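Local coordinates for protein CCMAN5 (Cellulosimicrobium cellulans, PDB 2XSG) that probably hydrolyses alpha-mannosidic linkages as a family 92 glycoside hydrolase, with a calcium ion bound in its structure, at residues F687-I699 with T708-V721. Sequence-based numbering, arbitrary orientation.
Sequences FQVGSPFFDSTTI and TVTADGVSEDAFYV
T697 and V709 form the hydrogen-bonded pair where strands 696-699 and 708-712 run antiparallel, T697 N giving to V709 O at 2.9 Å and V709 N returning to T697 O, with A711 N to D695 O adding a third bond. S696 faces T710 and T698 faces T708 in the flanking non-hydrogen-bonded pairs, all four side chains on one side of the sheet. The T698 and T708 side chains run alongside each other, and the T708 methyl CG2 comes 3.6 Å from T698 OG1. On the other side, V709 CG1 sits against T697 CB. Past the strands, V714 packs both methyls against the 692-695 backbone: CG2 lies 3.5 Å from P692 O, while CG1 is in van der Waals contact with D695 N. The type II turn A711-V714 is closed by V714 N to A711 O at 3.1 Å. D695 OD1 bonds S298, and one water takes the G713 N-H and donates to D695 OD2. At the start of the 690-695 loop, S691 carries OG anti to the backbone N (chi1 179°), which brings it 2.7 Å from F719 O as a donor tilted 17° from the carbonyl plane. With an alanine here the hydroxyl is gone, and F719 O would probably be left without this donor from the loop. P692 packs its CB on A711 CB, and F749 of strand 746-752 covers P692 and V709. D695 and S696 form a classic beta bulge opposite D296. Strands 696-700 and 706-712 make an antiparallel beta hairpin within a mixed sheet, flanked by antiparallel 293-296 and by 746-752, which runs parallel to 706-712.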
ATOM      1  N   PHE A 687      -3.923  15.830 -13.059  1.00  5.27           N
ATOM      2  CA  PHE A 687      -3.463  15.971 -11.679  1.00  5.37           C
ATOM      3  C   PHE A 687      -3.772  17.368 -11.214  1.00  5.44           C
ATOM      4  O   PHE A 687      -3.635  18.308 -11.992  1.00  5.40           O
ATOM      5  CB  PHE A 687      -1.974  15.667 -11.559  1.00  5.24           C
ATOM      6  CG  PHE A 687      -1.639  14.267 -11.939  1.00  5.92           C
ATOM      7  CD1 PHE A 687      -1.742  13.248 -11.006  1.00  6.89           C
ATOM      8  CD2 PHE A 687      -1.275  13.952 -13.243  1.00  7.80           C
ATOM      9  CE1 PHE A 687      -1.474  11.944 -11.353  1.00  3.97           C
ATOM     10  CE2 PHE A 687      -0.997  12.627 -13.611  1.00  6.56           C
ATOM     11  CZ  PHE A 687      -1.089  11.630 -12.655  1.00  5.43           C
ATOM     12  N   GLN A 688      -4.222  17.488  -9.965  1.00  4.55           N
ATOM     13  CA  GLN A 688      -4.497  18.783  -9.359  1.00  4.94           C
ATOM     14  C   GLN A 688      -3.270  19.348  -8.640  1.00  5.49           C
ATOM     15  O   GLN A 688      -2.552  18.616  -7.931  1.00  4.83           O
ATOM     16  CB  GLN A 688      -5.686  18.694  -8.390  1.00  4.46           C
ATOM     17  CG  GLN A 688      -7.053  18.444  -9.086  1.00  5.50           C
ATOM     18  CD  GLN A 688      -7.551  19.665  -9.846  1.00  6.68           C
ATOM     19  OE1 GLN A 688      -7.383  20.809  -9.390  1.00  5.26           O
ATOM     20  NE2 GLN A 688      -8.163  19.434 -11.014  1.00  4.16           N
ATOM     21  N   VAL A 689      -3.072  20.661  -8.799  1.00  5.48           N
ATOM     22  CA  VAL A 689      -1.965  21.380  -8.187  1.00  5.79           C
ATOM     23  C   VAL A 689      -2.250  21.608  -6.708  1.00  6.54           C
ATOM     24  O   VAL A 689      -3.360  22.018  -6.334  1.00  6.78           O
ATOM     25  CB  VAL A 689      -1.705  22.726  -8.900  1.00  6.18           C
ATOM     26  CG1 VAL A 689      -0.764  23.609  -8.081  1.00  5.15           C
ATOM     27  CG2 VAL A 689      -1.121  22.477 -10.292  1.00  5.54           C
ATOM     28  N   GLY A 690      -1.254  21.314  -5.868  1.00  6.45           N
ATOM     29  CA  GLY A 690      -1.355  21.554  -4.424  1.00  6.69           C
ATOM     30  C   GLY A 690      -0.357  22.591  -3.938  1.00  6.67           C
ATOM     31  O   GLY A 690      -0.290  23.696  -4.483  1.00  6.55           O
ATOM     32  N   SER A 691       0.418  22.219  -2.921  1.00  6.80           N
ATOM     33  CA  SER A 691       1.450  23.082  -2.360  1.00  7.27           C
ATOM     34  C   SER A 691       2.788  22.343  -2.323  1.00  7.25           C
ATOM     35  O   SER A 691       3.119  21.714  -1.311  1.00  7.33           O
ATOM     36  CB  SER A 691       1.034  23.545  -0.957  1.00  7.44           C
ATOM     37  OG  SER A 691       2.020  24.377  -0.358  1.00  8.73           O
ATOM     38  N   PRO A 692       3.563  22.397  -3.431  1.00  7.03           N
ATOM     39  CA  PRO A 692       4.854  21.695  -3.453  1.00  6.85           C
ATOM     40  C   PRO A 692       5.703  22.053  -2.233  1.00  6.38           C
ATOM     41  O   PRO A 692       5.831  23.240  -1.908  1.00  6.46           O
ATOM     42  CB  PRO A 692       5.543  22.190  -4.738  1.00  6.95           C
ATOM     43  CG  PRO A 692       4.525  22.929  -5.522  1.00  7.37           C
ATOM     44  CD  PRO A 692       3.274  23.119  -4.688  1.00  7.71           C
ATOM     45  N   PHE A 693       6.276  21.040  -1.578  1.00  6.02           N
ATOM     46  CA  PHE A 693       6.999  21.233  -0.310  1.00  6.34           C
ATOM     47  C   PHE A 693       8.392  21.802  -0.475  1.00  6.15           C
ATOM     48  O   PHE A 693       8.872  22.486   0.416  1.00  5.89           O
ATOM     49  CB  PHE A 693       7.194  19.919   0.470  1.00  6.44           C
ATOM     50  CG  PHE A 693       5.933  19.177   0.816  1.00  5.28           C
ATOM     51  CD1 PHE A 693       4.669  19.689   0.531  1.00  4.45           C
ATOM     52  CD2 PHE A 693       6.032  17.964   1.493  1.00  3.54           C
ATOM     53  CE1 PHE A 693       3.536  18.984   0.871  1.00  5.70           C
ATOM     54  CE2 PHE A 693       4.903  17.243   1.831  1.00  4.58           C
ATOM     55  CZ  PHE A 693       3.648  17.756   1.526  1.00  5.56           C
ATOM     56  N   PHE A 694       9.054  21.473  -1.580  1.00  5.99           N
ATOM     57  CA  PHE A 694      10.502  21.680  -1.689  1.00  6.87           C
ATOM     58  C   PHE A 694      10.897  22.724  -2.726  1.00  7.03           C
ATOM     59  O   PHE A 694      10.170  22.959  -3.698  1.00  7.11           O
ATOM     60  CB  PHE A 694      11.204  20.349  -1.972  1.00  6.88           C
ATOM     61  CG  PHE A 694      10.881  19.269  -0.964  1.00  7.02           C
ATOM     62  CD1 PHE A 694      11.232  19.412   0.368  1.00  8.15           C
ATOM     63  CD2 PHE A 694      10.225  18.114  -1.346  1.00  7.48           C
ATOM     64  CE1 PHE A 694      10.929  18.409   1.301  1.00  8.90           C
ATOM     65  CE2 PHE A 694       9.919  17.111  -0.421  1.00  5.38           C
ATOM     66  CZ  PHE A 694      10.278  17.257   0.894  1.00  6.72           C
ATOM     67  N   ASP A 695      12.053  23.344  -2.508  1.00  7.21           N
ATOM     68  CA  ASP A 695      12.575  24.369  -3.413  1.00  7.56           C
ATOM     69  C   ASP A 695      12.681  23.854  -4.844  1.00  7.40           C
ATOM     70  O   ASP A 695      12.329  24.558  -5.778  1.00  7.48           O
ATOM     71  CB  ASP A 695      13.937  24.882  -2.930  1.00  7.90           C
ATOM     72  CG  ASP A 695      13.862  25.482  -1.555  1.00  9.68           C
ATOM     73  OD1 ASP A 695      13.431  24.755  -0.635  1.00 10.79           O
ATOM     74  OD2 ASP A 695      14.217  26.677  -1.399  1.00 12.10           O
ATOM     75  N   SER A 696      13.173  22.627  -4.996  1.00  7.03           N
ATOM     76  CA  SER A 696      13.222  21.958  -6.287  1.00  6.91           C
ATOM     77  C   SER A 696      12.953  20.463  -6.087  1.00  7.35           C
ATOM     78  O   SER A 696      13.478  19.855  -5.141  1.00  7.37           O
ATOM     79  CB  SER A 696      14.593  22.169  -6.952  1.00  7.05           C
ATOM     80  OG  SER A 696      14.664  21.498  -8.208  1.00  5.81           O
ATOM     81  N   THR A 697      12.124  19.891  -6.959  1.00  7.08           N
ATOM     82  CA  THR A 697      11.897  18.442  -7.005  1.00  7.09           C
ATOM     83  C   THR A 697      12.000  17.968  -8.471  1.00  7.32           C
ATOM     84  O   THR A 697      11.280  18.483  -9.330  1.00  7.99           O
ATOM     85  CB  THR A 697      10.551  18.076  -6.359  1.00  7.00           C
ATOM     86  OG1 THR A 697      10.625  18.330  -4.943  1.00  5.91           O
ATOM     87  CG2 THR A 697      10.192  16.622  -6.610  1.00  6.15           C
ATOM     88  N   THR A 698      12.922  17.038  -8.746  1.00  7.04           N
ATOM     89  CA  THR A 698      13.210  16.555 -10.112  1.00  7.46           C
ATOM     90  C   THR A 698      12.917  15.059 -10.236  1.00  7.09           C
ATOM     91  O   THR A 698      13.503  14.233  -9.526  1.00  7.35           O
ATOM     92  CB  THR A 698      14.704  16.819 -10.519  1.00  7.78           C
ATOM     93  OG1 THR A 698      14.992  18.223 -10.433  1.00  8.48           O
ATOM     94  CG2 THR A 698      14.998  16.340 -11.931  1.00  8.70           C
ATOM     95  N   ILE A 699      12.016  14.719 -11.146  1.00  7.11           N
ATOM     96  CA  ILE A 699      11.753  13.328 -11.482  1.00  6.95           C
ATOM     97  C   ILE A 699      12.465  13.010 -12.789  1.00  7.62           C
ATOM     98  O   ILE A 699      12.133  13.584 -13.829  1.00  7.58           O
ATOM     99  CB  ILE A 699      10.237  13.020 -11.604  1.00  6.67           C
ATOM    100  CG1 ILE A 699       9.490  13.450 -10.326  1.00  6.27           C
ATOM    101  CG2 ILE A 699      10.028  11.514 -11.915  1.00  5.69           C
ATOM    102  CD1 ILE A 699       7.906  13.454 -10.468  1.00  5.08           C
ATOM    103  N   THR A 708      10.638  18.829 -13.783  1.00  6.83           N
ATOM    104  CA  THR A 708      11.145  19.640 -12.692  1.00  7.30           C
ATOM    105  C   THR A 708      10.052  20.565 -12.213  1.00  7.38           C
ATOM    106  O   THR A 708       9.512  21.356 -12.985  1.00  7.78           O
ATOM    107  CB  THR A 708      12.435  20.400 -13.102  1.00  7.38           C
ATOM    108  OG1 THR A 708      13.311  19.495 -13.778  1.00  7.37           O
ATOM    109  CG2 THR A 708      13.164  20.964 -11.888  1.00  7.59           C
ATOM    110  N   VAL A 709       9.699  20.431 -10.942  1.00  7.78           N
ATOM    111  CA  VAL A 709       8.789  21.365 -10.312  1.00  7.65           C
ATOM    112  C   VAL A 709       9.571  22.140  -9.261  1.00  8.31           C
ATOM    113  O   VAL A 709      10.191  21.547  -8.375  1.00  8.53           O
ATOM    114  CB  VAL A 709       7.512  20.677  -9.749  1.00  7.84           C
ATOM    115  CG1 VAL A 709       7.832  19.638  -8.656  1.00  7.65           C
ATOM    116  CG2 VAL A 709       6.514  21.724  -9.220  1.00  7.01           C
ATOM    117  N   THR A 710       9.576  23.465  -9.393  1.00  7.81           N
ATOM    118  CA  THR A 710      10.221  24.335  -8.400  1.00  8.06           C
ATOM    119  C   THR A 710       9.210  25.185  -7.634  1.00  8.10           C
ATOM    120  O   THR A 710       8.140  25.538  -8.152  1.00  7.82           O
ATOM    121  CB  THR A 710      11.278  25.276  -9.031  1.00  7.82           C
ATOM    122  OG1 THR A 710      10.741  25.864 -10.222  1.00  7.02           O
ATOM    123  CG2 THR A 710      12.556  24.517  -9.349  1.00  9.25           C
ATOM    124  N   ALA A 711       9.567  25.515  -6.398  1.00  8.47           N
ATOM    125  CA  ALA A 711       8.728  26.334  -5.540  1.00  8.76           C
ATOM    126  C   ALA A 711       9.615  27.418  -4.939  1.00  8.97           C
ATOM    127  O   ALA A 711      10.192  27.266  -3.857  1.00  8.52           O
ATOM    128  CB  ALA A 711       8.049  25.477  -4.464  1.00  8.41           C
ATOM    129  N   ASP A 712       9.743  28.507  -5.687  1.00  9.40           N
ATOM    130  CA  ASP A 712      10.697  29.548  -5.348  1.00 10.03           C
ATOM    131  C   ASP A 712      10.259  30.274  -4.091  1.00  8.57           C
ATOM    132  O   ASP A 712       9.133  30.728  -3.996  1.00  8.72           O
ATOM    133  CB  ASP A 712      10.878  30.495  -6.533  1.00 11.13           C
ATOM    134  CG  ASP A 712      11.718  29.871  -7.633  1.00 16.28           C
ATOM    135  OD1 ASP A 712      11.163  29.460  -8.687  1.00 20.17           O
ATOM    136  OD2 ASP A 712      12.951  29.766  -7.426  1.00 22.65           O
ATOM    137  N   GLY A 713      11.140  30.330  -3.100  1.00  7.53           N
ATOM    138  CA  GLY A 713      10.784  30.930  -1.820  1.00  7.18           C
ATOM    139  C   GLY A 713       9.881  30.108  -0.900  1.00  6.48           C
ATOM    140  O   GLY A 713       9.421  30.625   0.102  1.00  6.92           O
ATOM    141  N   VAL A 714       9.639  28.835  -1.202  1.00  5.92           N
ATOM    142  CA  VAL A 714       8.830  27.980  -0.309  1.00  5.21           C
ATOM    143  C   VAL A 714       9.451  27.898   1.090  1.00  5.28           C
ATOM    144  O   VAL A 714      10.666  27.819   1.230  1.00  5.21           O
ATOM    145  CB  VAL A 714       8.632  26.543  -0.871  1.00  5.13           C
ATOM    146  CG1 VAL A 714       9.935  25.735  -0.812  1.00  4.64           C
ATOM    147  CG2 VAL A 714       7.500  25.809  -0.132  1.00  3.22           C
ATOM    148  N   SER A 715       8.611  27.914   2.116  1.00  5.05           N
ATOM    149  CA  SER A 715       9.068  27.710   3.487  1.00  5.75           C
ATOM    150  C   SER A 715       7.931  27.089   4.259  1.00  6.29           C
ATOM    151  O   SER A 715       6.868  26.821   3.674  1.00  6.39           O
ATOM    152  CB  SER A 715       9.455  29.050   4.127  1.00  6.05           C
ATOM    153  OG  SER A 715       8.293  29.750   4.480  1.00  5.95           O
ATOM    154  N   GLU A 716       8.132  26.881   5.561  1.00  6.64           N
ATOM    155  CA  GLU A 716       7.065  26.399   6.434  1.00  7.40           C
ATOM    156  C   GLU A 716       5.897  27.373   6.475  1.00  7.35           C
ATOM    157  O   GLU A 716       4.772  26.986   6.748  1.00  7.19           O
ATOM    158  CB  GLU A 716       7.585  26.097   7.848  1.00  7.82           C
ATOM    159  CG  GLU A 716       8.351  24.783   7.937  1.00  9.11           C
ATOM    160  CD  GLU A 716       8.819  24.454   9.360  1.00 10.92           C
ATOM    161  OE1 GLU A 716       9.182  25.377  10.113  1.00  9.58           O
ATOM    162  OE2 GLU A 716       8.839  23.262   9.710  1.00 12.05           O
ATOM    163  N   ASP A 717       6.166  28.636   6.174  1.00  7.91           N
ATOM    164  CA  ASP A 717       5.149  29.670   6.232  1.00  7.77           C
ATOM    165  C   ASP A 717       4.719  30.068   4.832  1.00  7.01           C
ATOM    166  O   ASP A 717       3.587  30.505   4.628  1.00  7.40           O
ATOM    167  CB  ASP A 717       5.678  30.907   6.975  1.00  8.17           C
ATOM    168  CG  ASP A 717       5.916  30.654   8.459  1.00 10.84           C
ATOM    169  OD1 ASP A 717       5.008  30.152   9.151  1.00 10.92           O
ATOM    170  OD2 ASP A 717       7.020  30.992   8.941  1.00 13.87           O
ATOM    171  N   ALA A 718       5.621  29.933   3.871  1.00  6.05           N
ATOM    172  CA  ALA A 718       5.332  30.335   2.498  1.00  5.28           C
ATOM    173  C   ALA A 718       4.878  29.135   1.671  1.00  4.70           C
ATOM    174  O   ALA A 718       5.632  28.590   0.865  1.00  4.04           O
ATOM    175  CB  ALA A 718       6.543  31.036   1.857  1.00  5.44           C
ATOM    176  N   PHE A 719       3.621  28.748   1.862  1.00  4.10           N
ATOM    177  CA  PHE A 719       3.075  27.557   1.213  1.00  3.86           C
ATOM    178  C   PHE A 719       1.945  27.875   0.221  1.00  3.97           C
ATOM    179  O   PHE A 719       1.265  26.971  -0.257  1.00  3.75           O
ATOM    180  CB  PHE A 719       2.618  26.542   2.278  1.00  3.22           C
ATOM    181  CG  PHE A 719       1.702  27.123   3.316  1.00  3.95           C
ATOM    182  CD1 PHE A 719       0.362  27.362   3.025  1.00  4.35           C
ATOM    183  CD2 PHE A 719       2.182  27.443   4.590  1.00  3.62           C
ATOM    184  CE1 PHE A 719      -0.489  27.913   3.984  1.00  5.28           C
ATOM    185  CE2 PHE A 719       1.342  27.981   5.551  1.00  4.96           C
ATOM    186  CZ  PHE A 719       0.003  28.224   5.248  1.00  5.74           C
ATOM    187  N   TYR A 720       1.729  29.162  -0.059  1.00  4.67           N
ATOM    188  CA  TYR A 720       0.697  29.604  -1.016  1.00  5.07           C
ATOM    189  C   TYR A 720       1.369  29.971  -2.322  1.00  5.55           C
ATOM    190  O   TYR A 720       2.422  30.625  -2.326  1.00  5.52           O
ATOM    191  CB  TYR A 720      -0.052  30.845  -0.519  1.00  5.24           C
ATOM    192  CG  TYR A 720      -0.936  30.672   0.708  1.00  6.67           C
ATOM    193  CD1 TYR A 720      -2.152  30.005   0.620  1.00  6.37           C
ATOM    194  CD2 TYR A 720      -0.566  31.204   1.940  1.00  7.96           C
ATOM    195  CE1 TYR A 720      -2.957  29.848   1.711  1.00  6.51           C
ATOM    196  CE2 TYR A 720      -1.381  31.055   3.064  1.00  7.73           C
ATOM    197  CZ  TYR A 720      -2.589  30.381   2.928  1.00  8.26           C
ATOM    198  OH  TYR A 720      -3.427  30.206   4.007  1.00  7.74           O
ATOM    199  N   VAL A 721       0.765  29.559  -3.436  1.00  5.85           N
ATOM    200  CA  VAL A 721       1.266  29.914  -4.764  1.00  6.16           C
ATOM    201  C   VAL A 721       0.885  31.362  -5.071  1.00  7.12           C
ATOM    202  O   VAL A 721      -0.246  31.749  -4.852  1.00  6.45           O
ATOM    203  CB  VAL A 721       0.741  28.953  -5.844  1.00  6.12           C
ATOM    204  CG1 VAL A 721       1.170  29.405  -7.236  1.00  5.73           C
ATOM    205  CG2 VAL A 721       1.225  27.523  -5.552  1.00  5.10           C
TER
HETATM  206  O   HOH W   1       8.772  21.850  -5.772  1.00  5.17           O
HETATM  207  O   HOH W   2      13.588  28.738  -3.455  1.00  9.30           O
HETATM  208  O   HOH W   3      12.912  28.363   0.221  1.00 14.00           O